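Nodulation protein S (Bradyrhizobium sp., PDB 3OFK) probably uses S-adenosyl-L-methionine to methylate a nitrogen of the nod factor, the lipochitooligosaccharide signal of root nodulation. Local coordinates at residues 116-122 / 149-155; 180-186 / 199-205. All coordinates share one frame; numbering follows the deposited sequence.

How the interactions relate
Both contacts belong to one mixed sheet of the Rossmann-like methyltransferase fold, and they are neighbours in it: strand 148-155 of interaction 1 pairs with strand 196-203 of interaction 2, as in the bond from Phe202 N to Leu150 O. Interaction 1 lies in the buried middle, joins parallel strands, is lined mostly by aliphatic side chains and ends at the bound S-adenosyl-L-homocysteine. Interaction 2, its centre about 9 Å from that of interaction 1, is only partly buried: the antiparallel hairpin at the sheet's margin, where strand 181-189 is outermost. Its chemistry follows its place: a beta bulge, arginines and glutamates, and a bridging water, with apolar contacts at both ends, Leu180 on Phe202 and Val186 on Leu199.

Interaction 1 of 2, residues 116-122 / 149-155; sequences DLIVVAE and HLVFGSA. With SAH (S-adenosyl-L-homocysteine), chain E.
Strands 117-121 and 149-155 pair in parallel at the centre of the sheet of the Rossmann-like class I methyltransferase fold, and the first of them ends in the cofactor pocket. Ile118 N donates to His149 O, and Val151 N returns to Ile118 O at 2.8 Å. Val120 N to Val151 O, Gly153 N to Val120 O and Glu122 N to Gly153 O carry the pairing on. On one face of the sheet Val120 CG1, set between its own N and carbonyl carbon (chi1 54°), meets Leu150 CD2 at 3.9 Å and Phe152 CB at 4.1 Å; helix 169-179 covers Leu150 and Phe152. On the other face Leu117 CD1 touches Val151 CG2 at 3.9 Å. Gly153 lies opposite Ala121, and the two backbones draw together to a CA-CA distance of 4.4 Å. Beyond the strand Glu122 bends at chi2 (-61°), which brings its carboxylate to the end of the second strand, where OE1 takes Ala155 N on its syn lone pair at 3.1 Å; Tyr125 OH is a second partner of this oxygen. Ala121 O, at 2.9 Å, accepts the amino group N of S-adenosyl-L-homocysteine. The buried carboxylate therefore takes over the pairing where the strand stops, tying the turn beside the ligand to strand 149-155, while the backbone carbonyl before it helps to hold the ligand's amino end.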
loop_
_atom_site.group_PDB
_atom_site.type_symbol
_atom_site.label_atom_id
_atom_site.label_comp_id
_atom_site.label_asym_id
_atom_site.label_seq_id
_atom_site.Cartn_x
_atom_site.Cartn_y
_atom_site.Cartn_z
ATOM N N ASP A 116 10.393 2.347 10.887
ATOM C CA ASP A 116 10.579 3.774 10.555
ATOM C C ASP A 116 9.982 4.165 9.181
ATOM O O ASP A 116 9.926 5.358 8.833
ATOM C CB ASP A 116 12.044 4.197 10.683
ATOM C CG ASP A 116 12.980 3.402 9.794
ATOM O OD1 ASP A 116 12.706 2.230 9.552
ATOM O OD2 ASP A 116 14.008 3.948 9.356
ATOM N N LEU A 117 9.549 3.177 8.399
ATOM C CA LEU A 117 8.733 3.438 7.216
ATOM C C LEU A 117 7.670 2.362 7.099
ATOM O O LEU A 117 7.990 1.173 7.161
ATOM C CB LEU A 117 9.552 3.413 5.930
ATOM C CG LEU A 117 8.782 3.701 4.629
ATOM C CD1 LEU A 117 8.191 5.130 4.588
ATOM C CD2 LEU A 117 9.774 3.484 3.470
ATOM N N ILE A 118 6.421 2.790 6.923
ATOM C CA ILE A 118 5.358 1.909 6.504
ATOM C C ILE A 118 4.772 2.427 5.212
ATOM O O ILE A 118 4.411 3.600 5.101
ATOM C CB ILE A 118 4.260 1.849 7.550
ATOM C CG1 ILE A 118 4.838 1.326 8.862
ATOM C CG2 ILE A 118 3.114 0.977 7.052
ATOM C CD1 ILE A 118 3.832 1.342 10.021
ATOM N N VAL A 119 4.758 1.574 4.203
ATOM C CA VAL A 119 4.155 1.926 2.926
ATOM C C VAL A 119 2.819 1.138 2.862
ATOM O O VAL A 119 2.769 -0.070 3.119
ATOM C CB VAL A 119 5.084 1.630 1.711
ATOM C CG1 VAL A 119 4.411 2.044 0.415
ATOM C CG2 VAL A 119 6.503 2.326 1.869
ATOM N N VAL A 120 1.742 1.861 2.571
ATOM C CA VAL A 120 0.385 1.332 2.500
ATOM C C VAL A 120 -0.281 2.007 1.334
ATOM O O VAL A 120 -0.867 3.101 1.435
ATOM C CB VAL A 120 -0.355 1.493 3.841
ATOM C CG1 VAL A 120 -0.340 2.942 4.329
ATOM C CG2 VAL A 120 -1.782 0.973 3.750
ATOM N N ALA A 121 -0.170 1.357 0.183
ATOM C CA ALA A 121 -0.657 1.917 -1.079
ATOM C C ALA A 121 -1.661 0.980 -1.758
ATOM O O ALA A 121 -1.370 -0.184 -1.969
ATOM C CB ALA A 121 0.555 2.185 -2.041
ATOM N N GLU A 122 -2.862 1.493 -2.051
ATOM C CA GLU A 122 -3.848 0.794 -2.920
ATOM C C GLU A 122 -4.252 -0.575 -2.330
ATOM O O GLU A 122 -4.462 -1.554 -3.036
ATOM C CB GLU A 122 -3.327 0.632 -4.335
ATOM C CG GLU A 122 -2.700 1.889 -4.976
ATOM C CD GLU A 122 -3.677 3.060 -5.090
ATOM O OE1 GLU A 122 -4.912 2.826 -5.122
ATOM O OE2 GLU A 122 -3.181 4.203 -5.092
ATOM N N HIS A 149 7.932 7.471 9.471
ATOM C CA HIS A 149 6.925 7.991 8.546
ATOM C C HIS A 149 6.048 6.897 7.986
ATOM O O HIS A 149 6.478 5.740 7.865
ATOM C CB HIS A 149 7.560 8.735 7.370
ATOM C CG HIS A 149 8.305 9.966 7.780
ATOM N ND1 HIS A 149 9.577 9.917 8.306
ATOM C CD2 HIS A 149 7.947 11.270 7.772
ATOM C CE1 HIS A 149 9.983 11.146 8.579
ATOM N NE2 HIS A 149 9.009 11.985 8.271
ATOM N N LEU A 150 4.832 7.291 7.623
ATOM C CA LEU A 150 3.889 6.405 6.970
ATOM C C LEU A 150 3.577 7.043 5.628
ATOM O O LEU A 150 3.276 8.226 5.569
ATOM C CB LEU A 150 2.639 6.240 7.838
ATOM C CG LEU A 150 1.524 5.312 7.323
ATOM C CD1 LEU A 150 0.792 4.614 8.505
ATOM C CD2 LEU A 150 0.539 6.089 6.417
ATOM N N VAL A 151 3.748 6.284 4.560
ATOM C CA VAL A 151 3.486 6.752 3.206
ATOM C C VAL A 151 2.257 6.034 2.722
ATOM O O VAL A 151 2.289 4.823 2.566
ATOM C CB VAL A 151 4.668 6.475 2.251
ATOM C CG1 VAL A 151 4.226 6.640 0.804
ATOM C CG2 VAL A 151 5.786 7.406 2.554
ATOM N N PHE A 152 1.176 6.789 2.513
ATOM C CA PHE A 152 -0.111 6.242 2.145
ATOM C C PHE A 152 -0.457 6.692 0.759
ATOM O O PHE A 152 -0.165 7.825 0.367
ATOM C CB PHE A 152 -1.185 6.744 3.113
ATOM C CG PHE A 152 -2.599 6.564 2.608
ATOM C CD1 PHE A 152 -3.227 5.301 2.632
ATOM C CD2 PHE A 152 -3.301 7.660 2.094
ATOM C CE1 PHE A 152 -4.539 5.154 2.185
ATOM C CE2 PHE A 152 -4.610 7.517 1.628
ATOM C CZ PHE A 152 -5.228 6.250 1.667
ATOM N N GLY A 153 -1.073 5.807 -0.005
ATOM C CA GLY A 153 -1.595 6.215 -1.303
ATOM C C GLY A 153 -2.886 5.499 -1.588
ATOM O O GLY A 153 -3.040 4.361 -1.183
ATOM N N SER A 154 -3.798 6.148 -2.299
ATOM C CA SER A 154 -5.029 5.500 -2.678
ATOM C C SER A 154 -5.761 6.242 -3.811
ATOM O O SER A 154 -5.663 7.463 -3.945
ATOM C CB SER A 154 -5.929 5.374 -1.453
ATOM O OG SER A 154 -7.222 4.840 -1.750
ATOM N N ALA A 155 -6.432 5.469 -4.654
ATOM C CA ALA A 155 -7.483 5.965 -5.497
ATOM C C ALA A 155 -8.416 6.808 -4.630
ATOM O O ALA A 155 -8.547 6.554 -3.446
ATOM C CB ALA A 155 -8.215 4.817 -6.107
HETATM N N SAH E . 1.114 -1.640 -2.576
HETATM C CA SAH E . 1.351 -2.115 -3.935
HETATM C CB SAH E . 0.340 -3.203 -4.287
HETATM C CG SAH E . -1.132 -2.841 -4.401
HETATM S SD SAH E . -2.204 -4.175 -5.043
HETATM C C SAH E . 1.328 -1.004 -4.996
HETATM O O SAH E . 0.878 0.115 -4.740
HETATM O OXT SAH E . 1.761 -1.214 -6.128
HETATM C "C5'" SAH E . -2.949 -4.598 -3.434
HETATM C "C4'" SAH E . -2.287 -5.677 -2.599
HETATM O "O4'" SAH E . -2.871 -5.662 -1.297
HETATM C "C3'" SAH E . -2.457 -7.092 -3.151
HETATM O "O3'" SAH E . -1.212 -7.799 -3.064
HETATM C "C2'" SAH E . -3.517 -7.696 -2.216
HETATM O "O2'" SAH E . -3.395 -9.092 -2.097
HETATM C "C1'" SAH E . -3.186 -6.993 -0.928
HETATM N N9 SAH E . -4.221 -6.945 0.129
HETATM C C8 SAH E . -5.569 -6.741 -0.026
HETATM N N7 SAH E . -6.134 -6.720 1.200
HETATM C C5 SAH E . -5.182 -6.900 2.132
HETATM C C6 SAH E . -5.274 -6.904 3.524
HETATM N N6 SAH E . -6.503 -6.810 4.105
HETATM N N1 SAH E . -4.122 -7.100 4.245
HETATM C C2 SAH E . -2.904 -7.232 3.587
HETATM N N3 SAH E . -2.833 -7.192 2.198
HETATM C C4 SAH E . -3.961 -7.009 1.477
#

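Interaction 2 of 2, residues 180-186 / 199-205; sequences LTEVERV and LARFRNP
Val183 turns its two methyls against two arginines of the partner strand: with chi1 at -42°, CG1 stands opposite its carbonyl carbon and reaches Arg203 CB at 3.5 Å, while CG2 lies against Arg201 CG at 3.6 Å. Arg201 runs straight from CG to NE, its aliphatic part passing obliquely by CG2, whereas Arg203 bends at chi3 (58°), bringing NH1 back to CG1 and NH2 near Thr181 CG2. Leu180 crosses Phe202 at about a right angle, CD1 meeting Phe202 CB at 3.8 Å, and CD2 touches the ring of Pro205. The phenyl ring reaches along strand 181-186 to Glu182, CE1 beside Glu182 CB, with helix 169-179 packed on it as well. These residues sit on the C-terminal antiparallel hairpin that closes the sheet, and a classic beta bulge interrupts it: Val183 and Glu184 both face Arg201. Arg201 O accepts Val183 N at 2.8 Å and, weakly, Glu184 N; Arg201 N returns to Glu184 O. Thr181 and Arg203 exchange a pair of backbone bonds before the bulge, as do Val186 and Leu199 after it. On the Phe202 face Arg185 grips Glu182 side-on, NH2 to OE1 at 2.7 Å and NE to OE2 at 2.8 Å, the carboxylate lying at the guanidinium edge. With an alanine at Glu182 the Arg185 guanidinium would probably lose both partner oxygens and be left to turn. Across the other face one water donates to Glu184 OE1 and accepts from Arg201 NH1; Arg44 pairs with Glu184 OE2, and Ser49 OG takes Arg201 NH2.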
loop_
_atom_site.group_PDB
_atom_site.type_symbol
_atom_site.label_atom_id
_atom_site.label_comp_id
_atom_site.label_asym_id
_atom_site.label_seq_id
_atom_site.Cartn_x
_atom_site.Cartn_y
_atom_site.Cartn_z
ATOM N N LEU A 180 -1.697 11.151 13.274
ATOM C CA LEU A 180 -0.402 11.469 12.654
ATOM C C LEU A 180 -0.394 12.869 12.070
ATOM O O LEU A 180 -1.447 13.456 11.861
ATOM C CB LEU A 180 -0.060 10.466 11.547
ATOM C CG LEU A 180 0.026 8.984 11.936
ATOM C CD1 LEU A 180 0.209 8.114 10.669
ATOM C CD2 LEU A 180 1.165 8.759 12.898
ATOM N N THR A 181 0.809 13.376 11.801
ATOM C CA THR A 181 1.020 14.714 11.254
ATOM C C THR A 181 1.321 14.624 9.746
ATOM O O THR A 181 2.272 13.963 9.329
ATOM C CB THR A 181 2.183 15.434 12.003
ATOM O OG1 THR A 181 1.828 15.650 13.381
ATOM C CG2 THR A 181 2.534 16.799 11.364
ATOM N N GLU A 182 0.496 15.255 8.919
ATOM C CA GLU A 182 0.739 15.255 7.475
ATOM C C GLU A 182 1.979 16.101 7.166
ATOM O O GLU A 182 2.037 17.275 7.569
ATOM C CB GLU A 182 -0.464 15.789 6.688
ATOM C CG GLU A 182 -0.309 15.551 5.181
ATOM C CD GLU A 182 -1.501 16.011 4.350
ATOM O OE1 GLU A 182 -2.656 15.659 4.671
ATOM O OE2 GLU A 182 -1.280 16.703 3.342
ATOM N N VAL A 183 2.970 15.520 6.488
ATOM C CA VAL A 183 4.199 16.252 6.133
ATOM C C VAL A 183 4.221 16.699 4.658
ATOM O O VAL A 183 4.918 17.662 4.316
ATOM C CB VAL A 183 5.498 15.453 6.434
ATOM C CG1 VAL A 183 5.429 14.743 7.774
ATOM C CG2 VAL A 183 5.811 14.462 5.332
ATOM N N GLU A 184 3.470 16.006 3.799
ATOM C CA GLU A 184 3.461 16.280 2.358
ATOM C C GLU A 184 2.363 15.484 1.682
ATOM O O GLU A 184 1.985 14.437 2.201
ATOM C CB GLU A 184 4.804 15.860 1.724
ATOM C CG GLU A 184 4.963 16.278 0.258
ATOM C CD GLU A 184 6.289 15.861 -0.361
ATOM O OE1 GLU A 184 7.185 15.337 0.347
ATOM O OE2 GLU A 184 6.414 16.067 -1.582
ATOM N N ARG A 185 1.877 15.948 0.527
ATOM C CA ARG A 185 0.972 15.139 -0.302
ATOM C C ARG A 185 1.224 15.361 -1.778
ATOM O O ARG A 185 1.852 16.346 -2.160
ATOM C CB ARG A 185 -0.496 15.426 0.021
ATOM C CG ARG A 185 -0.959 16.857 -0.305
ATOM C CD ARG A 185 -2.473 16.941 -0.248
ATOM N NE ARG A 185 -2.937 16.555 1.072
ATOM C CZ ARG A 185 -4.189 16.246 1.387
ATOM N NH1 ARG A 185 -5.157 16.280 0.478
ATOM N NH2 ARG A 185 -4.466 15.900 2.640
ATOM N N VAL A 186 0.728 14.446 -2.596
ATOM C CA VAL A 186 0.835 14.553 -4.048
ATOM C C VAL A 186 -0.345 13.919 -4.697
ATOM O O VAL A 186 -0.827 12.898 -4.261
ATOM C CB VAL A 186 2.076 13.820 -4.682
ATOM C CG1 VAL A 186 3.045 14.822 -5.274
ATOM C CG2 VAL A 186 2.757 12.858 -3.703
ATOM N N LEU A 199 -1.579 10.715 -2.707
ATOM C CA LEU A 199 -0.580 10.168 -1.817
ATOM C C LEU A 199 -0.267 11.217 -0.788
ATOM O O LEU A 199 -0.259 12.417 -1.092
ATOM C CB LEU A 199 0.715 9.805 -2.568
ATOM C CG LEU A 199 0.608 9.071 -3.905
ATOM C CD1 LEU A 199 1.984 8.555 -4.387
ATOM C CD2 LEU A 199 -0.334 7.927 -3.736
ATOM N N ALA A 200 -0.007 10.759 0.427
ATOM C CA ALA A 200 0.387 11.624 1.531
ATOM C C ALA A 200 1.403 10.888 2.409
ATOM O O ALA A 200 1.296 9.676 2.657
ATOM C CB ALA A 200 -0.837 12.044 2.357
ATOM N N ARG A 201 2.386 11.645 2.870
ATOM C CA ARG A 201 3.405 11.161 3.762
ATOM C C ARG A 201 3.102 11.737 5.132
ATOM O O ARG A 201 3.000 12.961 5.296
ATOM C CB ARG A 201 4.783 11.596 3.258
ATOM C CG ARG A 201 5.970 11.109 4.094
ATOM C CD ARG A 201 7.264 11.564 3.437
ATOM N NE ARG A 201 8.474 11.084 4.113
ATOM C CZ ARG A 201 9.322 11.834 4.827
ATOM N NH1 ARG A 201 9.126 13.148 4.984
ATOM N NH2 ARG A 201 10.396 11.260 5.385
ATOM N N PHE A 202 2.962 10.844 6.110
ATOM C CA PHE A 202 2.660 11.239 7.492
ATOM C C PHE A 202 3.844 10.976 8.419
ATOM O O PHE A 202 4.625 10.046 8.194
ATOM C CB PHE A 202 1.430 10.483 7.983
ATOM C CG PHE A 202 0.162 10.852 7.256
ATOM C CD1 PHE A 202 -0.750 11.758 7.816
ATOM C CD2 PHE A 202 -0.148 10.273 6.040
ATOM C CE1 PHE A 202 -1.900 12.096 7.161
ATOM C CE2 PHE A 202 -1.334 10.604 5.381
ATOM C CZ PHE A 202 -2.211 11.515 5.953
ATOM N N ARG A 203 4.003 11.824 9.432
ATOM C CA ARG A 203 5.002 11.616 10.459
ATOM C C ARG A 203 4.328 11.294 11.781
ATOM O O ARG A 203 3.236 11.780 12.084
ATOM C CB ARG A 203 5.894 12.858 10.635
ATOM C CG ARG A 203 7.202 12.552 11.364
ATOM C CD ARG A 203 8.147 13.768 11.507
ATOM N NE ARG A 203 7.524 14.880 12.223
ATOM C CZ ARG A 203 6.970 15.950 11.649
ATOM N NH1 ARG A 203 6.953 16.086 10.320
ATOM N NH2 ARG A 203 6.429 16.898 12.411
ATOM N N ASN A 204 5.006 10.475 12.570
ATOM C CA ASN A 204 4.531 10.090 13.874
ATOM C C ASN A 204 4.959 11.157 14.847
ATOM O O ASN A 204 6.153 11.219 15.187
ATOM C CB ASN A 204 5.145 8.748 14.302
ATOM C CG ASN A 204 4.416 8.108 15.479
ATOM O OD1 ASN A 204 3.245 8.386 15.727
ATOM N ND2 ASN A 204 5.105 7.222 16.186
ATOM N N PRO A 205 4.003 12.000 15.307
ATOM C CA PRO A 205 4.375 13.050 16.256
ATOM C C PRO A 205 4.759 12.406 17.610
ATOM O O PRO A 205 3.917 12.259 18.508
ATOM C CB PRO A 205 3.101 13.902 16.334
ATOM C CG PRO A 205 1.995 12.943 16.145
ATOM C CD PRO A 205 2.534 11.858 15.214
HETATM O O HOH W 1 8.171 14.904 2.874
#